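Local coordinates for protein helianthamide (PDB 4X0N) that probably inhibits pancreatic alpha-amylase, being a small sea anemone protein of beta-defensin fold with three disulfides, at residues N4-Y9 with H36-K41. Residues are numbered along the deposited sequence; the frame is centred on the assembly and turned at random.
Sequences NSCYIY and HLCCYK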
loop_
_atom_site.group_PDB
_atom_site.type_symbol
_atom_site.label_atom_id
_atom_site.label_comp_id
_atom_site.label_asym_id
_atom_site.label_seq_id
_atom_site.Cartn_x
_atom_site.Cartn_y
_atom_site.Cartn_z
ATOM N N ASN B 4 -20.611 6.311 -6.060
ATOM C CA ASN B 4 -20.178 5.901 -7.387
ATOM C C ASN B 4 -18.851 6.518 -7.786
ATOM O O ASN B 4 -18.639 7.724 -7.670
ATOM C CB ASN B 4 -21.247 6.116 -8.463
ATOM C CG ASN B 4 -21.564 7.577 -8.698
ATOM O OD1 ASN B 4 -21.252 8.437 -7.875
ATOM N ND2 ASN B 4 -22.206 7.864 -9.825
ATOM N N SER B 5 -17.962 5.658 -8.256
ATOM C CA SER B 5 -16.570 6.001 -8.435
ATOM C C SER B 5 -15.934 4.789 -9.074
ATOM O O SER B 5 -16.138 3.665 -8.616
ATOM C CB SER B 5 -15.933 6.260 -7.072
ATOM O OG SER B 5 -14.555 6.555 -7.206
ATOM N N CYS B 6 -15.171 4.999 -10.136
ATOM C CA CYS B 6 -14.506 3.872 -10.767
ATOM C C CYS B 6 -13.053 4.219 -11.037
ATOM O O CYS B 6 -12.729 4.985 -11.941
ATOM C CB CYS B 6 -15.240 3.460 -12.048
ATOM S SG CYS B 6 -15.854 4.831 -13.050
ATOM N N TYR B 7 -12.184 3.628 -10.223
ATOM C CA TYR B 7 -10.756 3.886 -10.275
ATOM C C TYR B 7 -10.127 3.156 -11.447
ATOM O O TYR B 7 -10.394 1.979 -11.674
ATOM C CB TYR B 7 -10.084 3.439 -8.976
ATOM C CG TYR B 7 -8.578 3.565 -8.998
ATOM C CD1 TYR B 7 -7.959 4.776 -8.724
ATOM C CD2 TYR B 7 -7.777 2.474 -9.298
ATOM C CE1 TYR B 7 -6.580 4.895 -8.748
ATOM C CE2 TYR B 7 -6.401 2.581 -9.324
ATOM C CZ TYR B 7 -5.806 3.792 -9.049
ATOM O OH TYR B 7 -4.435 3.891 -9.077
ATOM N N ILE B 8 -9.287 3.868 -12.187
ATOM C CA ILE B 8 -8.632 3.309 -13.362
ATOM C C ILE B 8 -7.128 3.214 -13.153
ATOM O O ILE B 8 -6.538 2.141 -13.277
ATOM C CB ILE B 8 -8.961 4.102 -14.638
ATOM C CG1 ILE B 8 -10.467 4.071 -14.901
ATOM C CG2 ILE B 8 -8.193 3.546 -15.829
ATOM C CD1 ILE B 8 -10.885 4.862 -16.107
ATOM N N TYR B 9 -6.514 4.345 -12.827
ATOM C CA TYR B 9 -5.082 4.392 -12.576
ATOM C C TYR B 9 -4.759 5.658 -11.784
ATOM O O TYR B 9 -5.641 6.480 -11.540
ATOM C CB TYR B 9 -4.298 4.348 -13.895
ATOM C CG TYR B 9 -2.811 4.167 -13.704
ATOM C CD1 TYR B 9 -2.305 3.012 -13.120
ATOM C CD2 TYR B 9 -1.914 5.154 -14.086
ATOM C CE1 TYR B 9 -0.951 2.838 -12.933
ATOM C CE2 TYR B 9 -0.555 4.990 -13.900
ATOM C CZ TYR B 9 -0.080 3.828 -13.324
ATOM O OH TYR B 9 1.270 3.654 -13.127
ATOM N N HIS B 36 -22.762 -0.480 -16.140
ATOM C CA HIS B 36 -22.628 0.873 -16.660
ATOM C C HIS B 36 -21.233 1.107 -17.229
ATOM O O HIS B 36 -20.358 0.246 -17.137
ATOM C CB HIS B 36 -22.889 1.889 -15.548
ATOM C CG HIS B 36 -24.336 2.252 -15.390
ATOM N ND1 HIS B 36 -25.286 1.946 -16.332
ATOM C CD2 HIS B 36 -24.979 2.903 -14.391
ATOM C CE1 HIS B 36 -26.465 2.391 -15.924
ATOM N NE2 HIS B 36 -26.306 2.973 -14.755
ATOM N N LEU B 37 -21.040 2.283 -17.817
ATOM C CA LEU B 37 -19.724 2.750 -18.237
ATOM C C LEU B 37 -19.045 3.521 -17.113
ATOM O O LEU B 37 -19.712 4.111 -16.266
ATOM C CB LEU B 37 -19.863 3.671 -19.451
ATOM C CG LEU B 37 -19.941 3.072 -20.861
ATOM C CD1 LEU B 37 -20.966 1.954 -20.960
ATOM C CD2 LEU B 37 -20.261 4.165 -21.866
ATOM N N CYS B 38 -17.717 3.512 -17.106
ATOM C CA CYS B 38 -16.971 4.435 -16.261
ATOM C C CYS B 38 -16.603 5.666 -17.078
ATOM O O CYS B 38 -15.904 5.569 -18.084
ATOM C CB CYS B 38 -15.715 3.766 -15.704
ATOM S SG CYS B 38 -14.672 4.856 -14.703
ATOM N N CYS B 39 -17.071 6.826 -16.633
ATOM C CA CYS B 39 -16.915 8.058 -17.394
ATOM C C CYS B 39 -15.904 8.969 -16.715
ATOM O O CYS B 39 -16.157 9.506 -15.636
ATOM C CB CYS B 39 -18.264 8.771 -17.533
ATOM S SG CYS B 39 -19.549 7.807 -18.375
ATOM N N TYR B 40 -14.753 9.141 -17.354
ATOM C CA TYR B 40 -13.644 9.833 -16.722
ATOM C C TYR B 40 -13.036 10.886 -17.633
ATOM O O TYR B 40 -13.353 10.961 -18.819
ATOM C CB TYR B 40 -12.561 8.822 -16.334
ATOM C CG TYR B 40 -11.951 8.082 -17.511
ATOM C CD1 TYR B 40 -10.694 8.421 -17.993
ATOM C CD2 TYR B 40 -12.630 7.043 -18.136
ATOM C CE1 TYR B 40 -10.130 7.748 -19.064
ATOM C CE2 TYR B 40 -12.075 6.365 -19.210
ATOM C CZ TYR B 40 -10.825 6.722 -19.669
ATOM O OH TYR B 40 -10.266 6.054 -20.734
ATOM N N LYS B 41 -12.163 11.702 -17.055
ATOM C CA LYS B 41 -11.274 12.559 -17.818
ATOM C C LYS B 41 -9.865 12.315 -17.302
ATOM O O LYS B 41 -9.663 12.147 -16.099
ATOM C CB LYS B 41 -11.641 14.031 -17.625
ATOM C CG LYS B 41 -13.115 14.344 -17.804
ATOM C CD LYS B 41 -13.391 15.818 -17.551
ATOM C CE LYS B 41 -14.886 16.120 -17.566
ATOM N NZ LYS B 41 -15.613 15.446 -16.451
#
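The first-to-fifth disulfide of the beta-defensin pattern, Cys-6 to Cys-38, ties strand 6-9 to strand 37-40, with an isoleucine-on-tyrosine contact beside it. The two strands are not direct neighbours: both pair antiparallel with strand 12-17, which lies between them in the sheet, and their axes stay 8.0 Å apart at the closest. Covalent bonding and apolar contact therefore do the joining. Cys-6 SG and Cys-38 SG are 2.0 Å apart, and the bridge is twisted to a chi3 of 91°, close to the preferred right angle. Unlike torsions bring the sulfurs together from CA atoms of Cys-6 and Cys-38 that lie 6.0 Å apart: SG of Cys-38 extends anti to N (chi1 177°), whereas that of Cys-6 sits between N and the carbonyl carbon. Next along, the CD1 methyl of Ile-8 lies over one face of the Tyr-40 ring, 3.6 Å from its centroid and 17° off the normal, a CH-pi contact. The same methyl also touches Cys-38 SG at 4.0 Å, linking bridge and ring into one apolar patch. Cys-39, pointing away, bonds to Cys-20, so adjacent cysteines fasten strand 37-40 in two directions. In this helix-free chain, the link between these strands is mainly a covalent sulfur bridge, supplemented by dispersion forces between methyl, sulfur and ring.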